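Local coordinates for protein dITP/XTP pyrophosphatase (Staphylococcus aureus, PDB 4BNQ) that probably hydrolyses non-canonical purine nucleoside triphosphates such as XTP, dITP and ITP to their monophosphates, clearing them from the nucleotide pool, at residues A[177-180]-A[181-185]; A[13-16]-A[17-20]; A[41-44]-A[45-49]; A[166-169]-A[170-173]. All coordinates share one frame; numbering follows the deposited sequence.

Overall arrangement
Along the chain the order is contact 2, contact 3, contact 4, contact 1. Contacts 4 and 1 lie on two helices that follow each other, 169-175 and 177-191, and both touch contact 2 on helix 11-20. Their centres stand about 11 Å (contacts 2 and 4) and about 12 Å (contacts 1 and 2) apart, and Asp16 joins all three through salt bridges to Lys172 and Arg178. Contact 3, at the start of helix 45-60, is separate: between centres it is about 18 Å from contact 1 and about 27 Å from contact 4. Together contacts 1, 2 and 4 bring residues of the predicted substrate site close to one another, while contact 3 borders the predicted magnesium site.

Contact 1: A[177-180]-A[181-185]; sequences HRRN and AINLL
Arg179 and Asn183, one helical turn apart, meet through their polar ends. Arg179 CG stands anti to the backbone N, and a bend at chi2 (62°) swings the chain along the helix so that NE reaches Asn183 OD1 at 2.8 Å. That bond uses the edge of the guanidinium, while the amide plane stands almost perpendicular to it, 83° away. On this looser side a water accepts a hydrogen bond from Arg179 NH2 at 2.8 Å and donates a weak one to Asn183 OD1 at 3.4 Å; Arg179 NH1 probably donates to Gly173 O, and Asn183 packs on Leu184 of the second subunit. Long, and with donors on NE, NH1 and NH2, arginine suits such a bridge, and the short amide of asparagine offers the acceptor.

The buried side is packed more closely. Ile182 CG1 lies 3.2 Å from Arg178 O, and the small Ala181, its CB 3.7 Å from His177 O, lets the helix settle against Cys117 and Ile119 of strand 112-123. Arg178 forms salt bridges with Asp67 and Asp16. This is an i to i+4 side-chain pair on the opening turns of helix 177-191, where His177 and Arg178 belong to the predicted substrate site of this HAM1 family enzyme.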
ATOM      1  N   HIS A 177       3.915  -5.454   4.742  1.00 23.60           N
ATOM      2  CA  HIS A 177       4.169  -4.059   5.075  1.00 26.55           C
ATOM      3  C   HIS A 177       5.486  -3.554   4.467  1.00 25.99           C
ATOM      4  O   HIS A 177       5.603  -2.388   4.073  1.00 25.32           O
ATOM      5  CB  HIS A 177       4.180  -3.897   6.603  1.00 22.50           C
ATOM      6  CG  HIS A 177       5.101  -4.840   7.314  1.00 24.62           C
ATOM      7  ND1 HIS A 177       5.009  -6.223   7.163  1.00 26.84           N
ATOM      8  CD2 HIS A 177       6.111  -4.628   8.164  1.00 24.92           C
ATOM      9  CE1 HIS A 177       5.939  -6.791   7.897  1.00 25.45           C
ATOM     10  NE2 HIS A 177       6.621  -5.860   8.529  1.00 26.23           N
ATOM     11  N   ARG A 178       6.466  -4.444   4.392  1.00 22.31           N
ATOM     12  CA  ARG A 178       7.761  -4.113   3.823  1.00 23.92           C
ATOM     13  C   ARG A 178       7.644  -4.001   2.297  1.00 25.46           C
ATOM     14  O   ARG A 178       8.260  -3.139   1.698  1.00 26.29           O
ATOM     15  CB  ARG A 178       8.785  -5.170   4.222  1.00 20.23           C
ATOM     16  CG  ARG A 178      10.227  -4.883   3.822  1.00 25.29           C
ATOM     17  CD  ARG A 178      11.224  -5.461   4.856  1.00 25.84           C
ATOM     18  NE  ARG A 178      10.680  -6.614   5.540  1.00 31.64           N
ATOM     19  CZ  ARG A 178      10.443  -6.694   6.842  1.00 27.13           C
ATOM     20  NH1 ARG A 178      10.741  -5.692   7.667  1.00 28.54           N
ATOM     21  NH2 ARG A 178       9.899  -7.800   7.317  1.00 29.53           N
ATOM     22  N   ARG A 179       6.848  -4.863   1.672  1.00 24.89           N
ATOM     23  CA  ARG A 179       6.584  -4.714   0.244  1.00 24.33           C
ATOM     24  C   ARG A 179       5.949  -3.360  -0.025  1.00 25.65           C
ATOM     25  O   ARG A 179       6.310  -2.684  -0.986  1.00 27.15           O
ATOM     26  CB  ARG A 179       5.676  -5.825  -0.279  1.00 25.26           C
ATOM     27  CG  ARG A 179       5.175  -5.578  -1.697  1.00 30.21           C
ATOM     28  CD  ARG A 179       6.332  -5.508  -2.687  1.00 30.74           C
ATOM     29  NE  ARG A 179       5.917  -5.006  -3.992  1.00 38.46           N
ATOM     30  CZ  ARG A 179       5.731  -5.771  -5.058  1.00 41.01           C
ATOM     31  NH1 ARG A 179       5.926  -7.080  -4.972  1.00 41.51           N
ATOM     32  NH2 ARG A 179       5.350  -5.227  -6.207  1.00 42.61           N
ATOM     33  N   ASN A 180       5.019  -2.952   0.832  1.00 23.78           N
ATOM     34  CA  ASN A 180       4.314  -1.691   0.609  1.00 26.73           C
ATOM     35  C   ASN A 180       5.220  -0.478   0.757  1.00 28.19           C
ATOM     36  O   ASN A 180       5.096   0.473  -0.000  1.00 29.50           O
ATOM     37  CB  ASN A 180       3.101  -1.550   1.538  1.00 26.78           C
ATOM     38  CG  ASN A 180       1.945  -2.412   1.101  1.00 27.96           C
ATOM     39  OD1 ASN A 180       1.854  -2.791  -0.063  1.00 30.46           O
ATOM     40  ND2 ASN A 180       1.059  -2.738   2.033  1.00 28.93           N
ATOM     41  N   ALA A 181       6.121  -0.513   1.737  1.00 25.58           N
ATOM     42  CA  ALA A 181       7.082   0.562   1.919  1.00 23.95           C
ATOM     43  C   ALA A 181       8.024   0.652   0.735  1.00 23.88           C
ATOM     44  O   ALA A 181       8.368   1.743   0.292  1.00 25.27           O
ATOM     45  CB  ALA A 181       7.887   0.334   3.174  1.00 24.73           C
ATOM     46  N   ILE A 182       8.478  -0.499   0.254  1.00 21.04           N
ATOM     47  CA  ILE A 182       9.438  -0.525  -0.834  1.00 25.60           C
ATOM     48  C   ILE A 182       8.798  -0.026  -2.135  1.00 29.14           C
ATOM     49  O   ILE A 182       9.489   0.564  -2.961  1.00 30.88           O
ATOM     50  CB  ILE A 182      10.035  -1.931  -1.039  1.00 24.79           C
ATOM     51  CG1 ILE A 182      10.928  -2.302   0.134  1.00 22.05           C
ATOM     52  CG2 ILE A 182      10.874  -1.989  -2.312  1.00 28.86           C
ATOM     53  CD1 ILE A 182      12.196  -1.461   0.240  1.00 29.89           C
ATOM     54  N   ASN A 183       7.487  -0.234  -2.300  1.00 23.68           N
ATOM     55  CA  ASN A 183       6.773   0.253  -3.498  1.00 29.46           C
ATOM     56  C   ASN A 183       6.847   1.768  -3.593  1.00 29.70           C
ATOM     57  O   ASN A 183       7.041   2.322  -4.679  1.00 30.04           O
ATOM     58  CB  ASN A 183       5.304  -0.197  -3.526  1.00 25.15           C
ATOM     59  CG  ASN A 183       5.136  -1.656  -3.923  1.00 27.10           C
ATOM     60  OD1 ASN A 183       6.028  -2.260  -4.533  1.00 28.35           O
ATOM     61  ND2 ASN A 183       3.978  -2.228  -3.587  1.00 26.31           N
ATOM     62  N   LEU A 184       6.709   2.427  -2.446  1.00 24.59           N
ATOM     63  CA  LEU A 184       6.882   3.872  -2.370  1.00 28.73           C
ATOM     64  C   LEU A 184       8.334   4.242  -2.671  1.00 31.42           C
ATOM     65  O   LEU A 184       8.598   5.251  -3.338  1.00 30.65           O
ATOM     66  CB  LEU A 184       6.467   4.414  -0.997  1.00 26.95           C
ATOM     67  CG  LEU A 184       4.988   4.299  -0.599  1.00 33.11           C
ATOM     68  CD1 LEU A 184       4.813   4.507   0.919  1.00 28.74           C
ATOM     69  CD2 LEU A 184       4.143   5.301  -1.379  1.00 29.26           C
ATOM     70  N   LEU A 185       9.278   3.421  -2.210  1.00 27.35           N
ATOM     71  CA  LEU A 185      10.698   3.673  -2.496  1.00 28.72           C
ATOM     72  C   LEU A 185      10.975   3.549  -3.986  1.00 32.11           C
ATOM     73  O   LEU A 185      11.583   4.437  -4.582  1.00 31.57           O
ATOM     74  CB  LEU A 185      11.612   2.703  -1.744  1.00 26.59           C
ATOM     75  CG  LEU A 185      13.097   2.766  -2.142  1.00 31.23           C
ATOM     76  CD1 LEU A 185      13.680   4.120  -1.745  1.00 26.84           C
ATOM     77  CD2 LEU A 185      13.917   1.632  -1.498  1.00 31.10           C
TER
HETATM   78  O   HOH W   1       4.439  -2.901  -7.476  1.00 41.25           O

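Contact 2: A[13-16]-A[17-20]; sequences KIND and FKVI. With PO4 (phosphate ion), chain C.
Lys18 leaves the helix with CG anti to its carbonyl carbon, runs straight through chi2 and then bends at chi3 (-62°), which brings its amine alongside Asn15. The two side chains run side by side in one direction until Lys18 NZ reaches Asn15 OD1 at 3.2 Å, in the plane of the carbonyl. The bond is rather long, and both residues are exposed to solvent. On its way the lysine's CE brushes Ile14 CG2 at 3.9 Å, an aliphatic contact that its methylene chain can make although its end is charged.

Phe17 serves the buried face. Its ring atom CD2 comes to 2.9 Å of Lys13 O, close to the backbone bond from Phe17 N to the same oxygen, and CE2 meets Lys13 CB at 4.1 Å. Lys13 is extended beyond CG, which carries NZ well away from the helix to the phosphate: Lys13 NZ donates a hydrogen bond to phosphate O1 at 2.8 Å. Ser8, Asn9 and Lys52 also hold this ion, probably taken up from the crystallisation liquor, and Asp67 forms a salt bridge with the same amine. Lys13 belongs to the predicted substrate site.

Helix 11-20 is the crossover helix of a beta-alpha-beta unit between parallel strands 3-6 and 25-28; Phe17 and Ile20 pack on Ile182 of helix 177-191.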
ATOM      1  N   LYS A  13      14.821 -10.039   7.456  1.00 28.56           N
ATOM      2  CA  LYS A  13      14.601  -8.861   6.623  1.00 28.04           C
ATOM      3  C   LYS A  13      15.378  -8.930   5.308  1.00 27.81           C
ATOM      4  O   LYS A  13      14.817  -8.655   4.244  1.00 30.81           O
ATOM      5  CB  LYS A  13      14.978  -7.580   7.369  1.00 26.60           C
ATOM      6  CG  LYS A  13      14.106  -7.251   8.564  1.00 26.15           C
ATOM      7  CD  LYS A  13      14.370  -5.821   9.008  1.00 27.13           C
ATOM      8  CE  LYS A  13      13.730  -5.525  10.372  1.00 26.69           C
ATOM      9  NZ  LYS A  13      14.227  -4.220  10.902  1.00 26.34           N
ATOM     10  N   ILE A  14      16.660  -9.276   5.380  1.00 26.30           N
ATOM     11  CA  ILE A  14      17.477  -9.388   4.173  1.00 29.30           C
ATOM     12  C   ILE A  14      16.861 -10.389   3.191  1.00 27.35           C
ATOM     13  O   ILE A  14      16.775 -10.113   2.004  1.00 33.35           O
ATOM     14  CB  ILE A  14      18.951  -9.755   4.474  1.00 29.79           C
ATOM     15  CG1 ILE A  14      19.781  -8.501   4.713  1.00 33.81           C
ATOM     16  CG2 ILE A  14      19.606 -10.396   3.275  1.00 26.59           C
ATOM     17  CD1 ILE A  14      19.435  -7.753   5.880  1.00 26.19           C
ATOM     18  N   ASN A  15      16.402 -11.526   3.693  1.00 27.55           N
ATOM     19  CA  ASN A  15      15.708 -12.495   2.860  1.00 31.32           C
ATOM     20  C   ASN A  15      14.495 -11.899   2.159  1.00 32.75           C
ATOM     21  O   ASN A  15      14.306 -12.110   0.967  1.00 33.62           O
ATOM     22  CB  ASN A  15      15.301 -13.716   3.684  1.00 32.61           C
ATOM     23  CG  ASN A  15      16.502 -14.440   4.274  1.00 36.42           C
ATOM     24  OD1 ASN A  15      17.597 -14.438   3.684  1.00 41.12           O
ATOM     25  ND2 ASN A  15      16.312 -15.058   5.445  1.00 33.52           N
ATOM     26  N   ASP A  16      13.673 -11.151   2.891  1.00 32.67           N
ATOM     27  CA  ASP A  16      12.494 -10.530   2.289  1.00 29.23           C
ATOM     28  C   ASP A  16      12.921  -9.562   1.221  1.00 30.12           C
ATOM     29  O   ASP A  16      12.279  -9.445   0.184  1.00 30.50           O
ATOM     30  CB  ASP A  16      11.705  -9.719   3.314  1.00 26.94           C
ATOM     31  CG  ASP A  16      10.875 -10.570   4.231  1.00 29.52           C
ATOM     32  OD1 ASP A  16      10.923 -11.811   4.113  1.00 35.80           O
ATOM     33  OD2 ASP A  16      10.175  -9.984   5.087  1.00 26.50           O
ATOM     34  N   PHE A  17      13.990  -8.830   1.495  1.00 26.60           N
ATOM     35  CA  PHE A  17      14.423  -7.811   0.561  1.00 28.97           C
ATOM     36  C   PHE A  17      14.919  -8.444  -0.729  1.00 29.18           C
ATOM     37  O   PHE A  17      14.784  -7.855  -1.798  1.00 28.70           O
ATOM     38  CB  PHE A  17      15.497  -6.919   1.181  1.00 29.72           C
ATOM     39  CG  PHE A  17      14.942  -5.861   2.092  1.00 30.91           C
ATOM     40  CD1 PHE A  17      14.085  -4.883   1.599  1.00 32.77           C
ATOM     41  CD2 PHE A  17      15.248  -5.851   3.442  1.00 28.00           C
ATOM     42  CE1 PHE A  17      13.550  -3.902   2.446  1.00 27.76           C
ATOM     43  CE2 PHE A  17      14.716  -4.876   4.292  1.00 29.39           C
ATOM     44  CZ  PHE A  17      13.871  -3.901   3.786  1.00 29.03           C
ATOM     45  N   LYS A  18      15.476  -9.650  -0.626  1.00 26.23           N
ATOM     46  CA  LYS A  18      15.979 -10.342  -1.811  1.00 32.06           C
ATOM     47  C   LYS A  18      14.826 -10.749  -2.728  1.00 31.17           C
ATOM     48  O   LYS A  18      14.931 -10.617  -3.946  1.00 26.23           O
ATOM     49  CB  LYS A  18      16.866 -11.541  -1.440  1.00 28.33           C
ATOM     50  CG  LYS A  18      18.266 -11.115  -1.000  1.00 35.26           C
ATOM     51  CD  LYS A  18      19.149 -12.297  -0.591  1.00 37.06           C
ATOM     52  CE  LYS A  18      18.566 -13.022   0.598  1.00 44.52           C
ATOM     53  NZ  LYS A  18      19.435 -14.137   1.092  1.00 55.97           N
ATOM     54  N   VAL A  19      13.728 -11.215  -2.128  1.00 28.55           N
ATOM     55  CA  VAL A  19      12.490 -11.498  -2.855  1.00 27.82           C
ATOM     56  C   VAL A  19      11.947 -10.256  -3.565  1.00 29.68           C
ATOM     57  O   VAL A  19      11.566 -10.313  -4.731  1.00 29.36           O
ATOM     58  CB  VAL A  19      11.402 -12.026  -1.910  1.00 28.69           C
ATOM     59  CG1 VAL A  19      10.055 -12.191  -2.671  1.00 27.03           C
ATOM     60  CG2 VAL A  19      11.853 -13.342  -1.270  1.00 23.96           C
ATOM     61  N   ILE A  20      11.953  -9.132  -2.857  1.00 25.54           N
ATOM     62  CA  ILE A  20      11.369  -7.875  -3.329  1.00 28.02           C
ATOM     63  C   ILE A  20      12.239  -7.119  -4.342  1.00 29.43           C
ATOM     64  O   ILE A  20      11.734  -6.316  -5.111  1.00 32.43           O
ATOM     65  CB  ILE A  20      11.060  -6.965  -2.111  1.00 33.11           C
ATOM     66  CG1 ILE A  20       9.821  -7.468  -1.377  1.00 30.41           C
ATOM     67  CG2 ILE A  20      10.806  -5.529  -2.509  1.00 34.90           C
ATOM     68  CD1 ILE A  20       9.769  -6.943   0.055  1.00 33.85           C
TER
HETATM   69  P   PO4 C 800      17.552  -4.288  12.393  1.00 32.85           P
HETATM   70  O1  PO4 C 800      17.026  -3.992  10.988  1.00 29.65           O
HETATM   71  O2  PO4 C 800      16.733  -5.394  13.017  1.00 35.86           O
HETATM   72  O3  PO4 C 800      17.409  -3.036  13.240  1.00 37.39           O
HETATM   73  O4  PO4 C 800      18.998  -4.692  12.335  1.00 29.01           O

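Contact 3: A[41-44]-A[45-49]; sequences TGST and FEENA
Glu47 OE1 is gripped twice by Ser43. The backbone Ser43 N donates to Glu47 OE1 at 3.1 Å in an almost straight bond (172°), approaching from above the carboxylate plane and not within it, and Ser43 OG adds a weak bond to the same oxygen at 3.4 Å. Glutamate suits the place because its chain, extended beyond CG, is long enough to reach back from the first helical turn to the loop before it.

A second side chain of the helix holds the loop one residue earlier. Gly42 N donates to Asn48 OD1 at 2.9 Å. Glycine fits here because the loop lies close to the helix: Gly42 CA is 3.5 Å from Glu47 OE1, and a CB would run into Glu47 CB and Asn48 OD1. The other end of that amide is less well served: Asn48 ND2 is buried with no partner in the model.

The helix start itself is capped by Thr44, which holds its hydroxyl between the backbone N and the carbonyl carbon (chi1 63°); this turns OG1 toward the helix to accept from Glu47 N at 3.2 Å. Glu47 CG crosses the same oxygen, also at 3.2 Å, so the glutamate's aliphatic part covers the cap. Backbone pairing begins with Asn48 N and Thr44 O, 3.1 Å apart.

Thr44 is thus a classic threonine N-cap opening helix 45-60. Phe45 packs on Asp68, the predicted proton acceptor and magnesium ligand, and Thr41 lies near Glu39, the other predicted ligand, so this loop and helix start border the predicted magnesium site.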
ATOM      1  N   THR A  41      17.972   4.664  19.640  1.00 47.21           N
ATOM      2  CA  THR A  41      17.477   5.562  20.675  1.00 44.08           C
ATOM      3  C   THR A  41      16.287   6.368  20.222  1.00 44.20           C
ATOM      4  O   THR A  41      15.918   7.337  20.884  1.00 51.25           O
ATOM      5  CB  THR A  41      18.530   6.582  21.091  1.00 54.36           C
ATOM      6  OG1 THR A  41      18.980   7.285  19.922  1.00 51.58           O
ATOM      7  CG2 THR A  41      19.699   5.890  21.805  1.00 49.25           C
ATOM      8  N   GLY A  42      15.693   5.994  19.097  1.00 38.96           N
ATOM      9  CA  GLY A  42      14.523   6.707  18.628  1.00 36.15           C
ATOM     10  C   GLY A  42      13.268   6.297  19.376  1.00 39.35           C
ATOM     11  O   GLY A  42      13.214   5.228  19.999  1.00 36.84           O
ATOM     12  N   SER A  43      12.248   7.143  19.304  1.00 35.07           N
ATOM     13  CA  SER A  43      10.977   6.841  19.937  1.00 41.62           C
ATOM     14  C   SER A  43       9.913   6.461  18.905  1.00 39.89           C
ATOM     15  O   SER A  43       8.758   6.218  19.261  1.00 39.60           O
ATOM     16  CB  SER A  43      10.508   8.024  20.781  1.00 40.35           C
ATOM     17  OG  SER A  43      10.395   9.189  19.990  1.00 48.29           O
ATOM     18  N   THR A  44      10.315   6.405  17.633  1.00 36.39           N
ATOM     19  CA  THR A  44       9.439   5.965  16.541  1.00 33.52           C
ATOM     20  C   THR A  44      10.217   5.066  15.574  1.00 32.09           C
ATOM     21  O   THR A  44      11.461   5.101  15.546  1.00 32.94           O
ATOM     22  CB  THR A  44       8.853   7.155  15.739  1.00 35.14           C
ATOM     23  OG1 THR A  44       9.919   7.873  15.113  1.00 34.08           O
ATOM     24  CG2 THR A  44       8.055   8.099  16.636  1.00 33.89           C
ATOM     25  N   PHE A  45       9.494   4.264  14.793  1.00 29.06           N
ATOM     26  CA  PHE A  45      10.111   3.467  13.735  1.00 30.98           C
ATOM     27  C   PHE A  45      10.972   4.338  12.818  1.00 28.64           C
ATOM     28  O   PHE A  45      12.070   3.945  12.431  1.00 25.71           O
ATOM     29  CB  PHE A  45       9.051   2.776  12.870  1.00 25.17           C
ATOM     30  CG  PHE A  45       8.148   1.835  13.622  1.00 25.09           C
ATOM     31  CD1 PHE A  45       8.653   0.699  14.247  1.00 28.82           C
ATOM     32  CD2 PHE A  45       6.784   2.055  13.657  1.00 28.60           C
ATOM     33  CE1 PHE A  45       7.806  -0.177  14.925  1.00 25.84           C
ATOM     34  CE2 PHE A  45       5.939   1.184  14.336  1.00 28.69           C
ATOM     35  CZ  PHE A  45       6.454   0.070  14.969  1.00 28.32           C
ATOM     36  N   GLU A  46      10.452   5.515  12.467  1.00 26.20           N
ATOM     37  CA  GLU A  46      11.103   6.389  11.507  1.00 33.14           C
ATOM     38  C   GLU A  46      12.459   6.845  12.028  1.00 33.22           C
ATOM     39  O   GLU A  46      13.453   6.808  11.297  1.00 28.03           O
ATOM     40  CB  GLU A  46      10.209   7.592  11.185  1.00 36.20           C
ATOM     41  CG  GLU A  46      10.954   8.768  10.564  1.00 43.04           C
ATOM     42  CD  GLU A  46      10.024   9.840  10.007  1.00 52.89           C
ATOM     43  OE1 GLU A  46       8.871   9.501   9.651  1.00 54.59           O
ATOM     44  OE2 GLU A  46      10.452  11.017   9.905  1.00 53.68           O
ATOM     45  N   GLU A  47      12.498   7.242  13.299  1.00 33.33           N
ATOM     46  CA  GLU A  47      13.734   7.689  13.933  1.00 33.81           C
ATOM     47  C   GLU A  47      14.766   6.579  14.027  1.00 30.61           C
ATOM     48  O   GLU A  47      15.962   6.806  13.832  1.00 29.25           O
ATOM     49  CB  GLU A  47      13.436   8.286  15.314  1.00 34.65           C
ATOM     50  CG  GLU A  47      12.650   9.588  15.233  1.00 35.59           C
ATOM     51  CD  GLU A  47      12.312  10.171  16.591  1.00 41.57           C
ATOM     52  OE1 GLU A  47      12.779   9.629  17.618  1.00 42.76           O
ATOM     53  OE2 GLU A  47      11.569  11.173  16.629  1.00 45.92           O
ATOM     54  N   ASN A  48      14.311   5.371  14.327  1.00 30.65           N
ATOM     55  CA  ASN A  48      15.236   4.245  14.401  1.00 31.05           C
ATOM     56  C   ASN A  48      15.823   3.892  13.030  1.00 30.27           C
ATOM     57  O   ASN A  48      17.012   3.602  12.923  1.00 25.33           O
ATOM     58  CB  ASN A  48      14.568   3.041  15.058  1.00 28.17           C
ATOM     59  CG  ASN A  48      14.474   3.193  16.555  1.00 40.92           C
ATOM     60  OD1 ASN A  48      15.300   3.872  17.165  1.00 39.11           O
ATOM     61  ND2 ASN A  48      13.469   2.567  17.159  1.00 43.96           N
ATOM     62  N   ALA A  49      14.990   3.933  11.989  1.00 29.93           N
ATOM     63  CA  ALA A  49      15.455   3.664  10.626  1.00 26.67           C
ATOM     64  C   ALA A  49      16.483   4.706  10.148  1.00 24.95           C
ATOM     65  O   ALA A  49      17.506   4.357   9.573  1.00 25.94           O
ATOM     66  CB  ALA A  49      14.273   3.605   9.668  1.00 23.28           C
TER

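Contact 4: A[166-169]-A[170-173]; sequences QLSK and EQKG
The chain is extended at Leu167 and Ser168 (psi 161° at the serine) and turns helical from Lys169, closing its first turn where Lys172 N donates to Ser168 O at 3.0 Å.

Ser168 and Gln171 then exchange bonds. The serine's OG stands at chi1 70°, turned toward the helix, and accepts from Gln171 N at 3.0 Å. In return Gln171 OE1 takes the Ser168 N-H at 3.1 Å; the donor lies above the amide's carbonyl plane, away from its lone pairs. Serine is well suited here, because its short hydroxyl reaches a backbone N-H that the first turn cannot pair, while glutamine is just long enough to fold back to the serine's own amide. The N-H groups of Ser168 and Gln171 are thereby given partners.

On the exposed side Lys169 and Glu170 form a salt bridge between neighbours. A bend at chi2 of Glu170 and one at chi4 of Lys169 bring the crossing chains together, so that Lys169 NZ meets Glu170 OE2 at 2.6 Å on the syn side of the carboxylate. The other oxygen, OE1, receives a weak bond from Ser168 OG at 3.4 Å. An acidic group at a helix start probably also interacts favourably with the helix dipole.

Leu167 packs against the helix, CD1 3.9 Å from Lys172 CA, with Leu160 beyond. Lys172 NZ forms salt bridges with Asp152 and Asp16. Ser168 and Gln171 make a capping box, which begins helix 169-175 and sets Lys172 of the predicted substrate site in its first full turn.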
ATOM      1  N   GLN A 166       2.629 -18.706   7.095  1.00 23.59           N
ATOM      2  CA  GLN A 166       2.119 -19.765   6.250  1.00 24.30           C
ATOM      3  C   GLN A 166       2.384 -19.477   4.767  1.00 29.20           C
ATOM      4  O   GLN A 166       2.359 -20.387   3.935  1.00 27.49           O
ATOM      5  CB  GLN A 166       0.624 -19.943   6.481  1.00 25.92           C
ATOM      6  CG  GLN A 166       0.260 -20.724   7.721  1.00 23.68           C
ATOM      7  CD  GLN A 166      -1.252 -20.884   7.845  1.00 29.31           C
ATOM      8  OE1 GLN A 166      -1.935 -20.023   8.407  1.00 27.05           O
ATOM      9  NE2 GLN A 166      -1.782 -21.981   7.292  1.00 27.40           N
ATOM     10  N   LEU A 167       2.625 -18.211   4.437  1.00 26.82           N
ATOM     11  CA  LEU A 167       2.787 -17.801   3.046  1.00 25.26           C
ATOM     12  C   LEU A 167       4.174 -18.191   2.550  1.00 28.49           C
ATOM     13  O   LEU A 167       5.141 -18.168   3.312  1.00 27.39           O
ATOM     14  CB  LEU A 167       2.643 -16.285   2.925  1.00 25.03           C
ATOM     15  CG  LEU A 167       1.365 -15.635   3.446  1.00 27.89           C
ATOM     16  CD1 LEU A 167       1.470 -14.112   3.321  1.00 24.26           C
ATOM     17  CD2 LEU A 167       0.148 -16.170   2.689  1.00 25.41           C
ATOM     18  N   SER A 168       4.274 -18.541   1.273  1.00 25.88           N
ATOM     19  CA  SER A 168       5.575 -18.755   0.643  1.00 26.19           C
ATOM     20  C   SER A 168       6.323 -17.438   0.662  1.00 25.06           C
ATOM     21  O   SER A 168       5.705 -16.382   0.806  1.00 23.35           O
ATOM     22  CB  SER A 168       5.400 -19.215  -0.807  1.00 25.80           C
ATOM     23  OG  SER A 168       4.900 -18.160  -1.620  1.00 27.90           O
ATOM     24  N   LYS A 169       7.644 -17.478   0.497  1.00 33.76           N
ATOM     25  CA  LYS A 169       8.402 -16.239   0.491  1.00 31.20           C
ATOM     26  C   LYS A 169       7.885 -15.327  -0.610  1.00 27.80           C
ATOM     27  O   LYS A 169       7.766 -14.124  -0.404  1.00 28.84           O
ATOM     28  CB  LYS A 169       9.916 -16.481   0.414  1.00 37.89           C
ATOM     29  CG  LYS A 169      10.453 -17.080  -0.902  1.00 43.55           C
ATOM     30  CD  LYS A 169      11.992 -17.252  -0.821  1.00 42.46           C
ATOM     31  CE  LYS A 169      12.593 -17.584  -2.178  1.00 47.30           C
ATOM     32  NZ  LYS A 169      12.068 -18.843  -2.747  1.00 47.52           N
ATOM     33  N   GLU A 170       7.501 -15.910  -1.744  1.00 32.11           N
ATOM     34  CA  GLU A 170       6.992 -15.126  -2.877  1.00 31.15           C
ATOM     35  C   GLU A 170       5.679 -14.426  -2.553  1.00 27.14           C
ATOM     36  O   GLU A 170       5.516 -13.244  -2.848  1.00 31.33           O
ATOM     37  CB  GLU A 170       6.823 -15.993  -4.138  1.00 33.72           C
ATOM     38  CG  GLU A 170       8.134 -16.546  -4.717  1.00 37.74           C
ATOM     39  CD  GLU A 170       8.758 -17.637  -3.844  1.00 45.89           C
ATOM     40  OE1 GLU A 170       8.075 -18.141  -2.919  1.00 41.04           O
ATOM     41  OE2 GLU A 170       9.943 -17.989  -4.067  1.00 49.46           O
ATOM     42  N   GLN A 171       4.737 -15.155  -1.970  1.00 22.68           N
ATOM     43  CA  GLN A 171       3.453 -14.561  -1.609  1.00 24.45           C
ATOM     44  C   GLN A 171       3.571 -13.457  -0.536  1.00 30.54           C
ATOM     45  O   GLN A 171       2.911 -12.423  -0.641  1.00 27.57           O
ATOM     46  CB  GLN A 171       2.501 -15.656  -1.121  1.00 30.47           C
ATOM     47  CG  GLN A 171       2.180 -16.750  -2.147  1.00 31.29           C
ATOM     48  CD  GLN A 171       1.522 -17.952  -1.495  1.00 38.12           C
ATOM     49  OE1 GLN A 171       1.589 -18.124  -0.268  1.00 29.66           O
ATOM     50  NE2 GLN A 171       0.879 -18.791  -2.306  1.00 34.86           N
ATOM     51  N   LYS A 172       4.393 -13.685   0.493  1.00 24.95           N
ATOM     52  CA  LYS A 172       4.615 -12.677   1.538  1.00 26.16           C
ATOM     53  C   LYS A 172       5.090 -11.390   0.868  1.00 26.13           C
ATOM     54  O   LYS A 172       4.579 -10.304   1.151  1.00 25.06           O
ATOM     55  CB  LYS A 172       5.656 -13.158   2.573  1.00 24.00           C
ATOM     56  CG  LYS A 172       5.710 -12.335   3.859  1.00 25.28           C
ATOM     57  CD  LYS A 172       6.985 -12.615   4.703  1.00 25.15           C
ATOM     58  CE  LYS A 172       7.171 -11.551   5.810  1.00 31.06           C
ATOM     59  NZ  LYS A 172       8.368 -11.723   6.724  1.00 27.54           N
ATOM     60  N   GLY A 173       6.026 -11.528  -0.066  1.00 25.04           N
ATOM     61  CA  GLY A 173       6.567 -10.390  -0.780  1.00 25.21           C
ATOM     62  C   GLY A 173       5.581  -9.610  -1.633  1.00 30.56           C
ATOM     63  O   GLY A 173       5.898  -8.522  -2.099  1.00 33.72           O
TER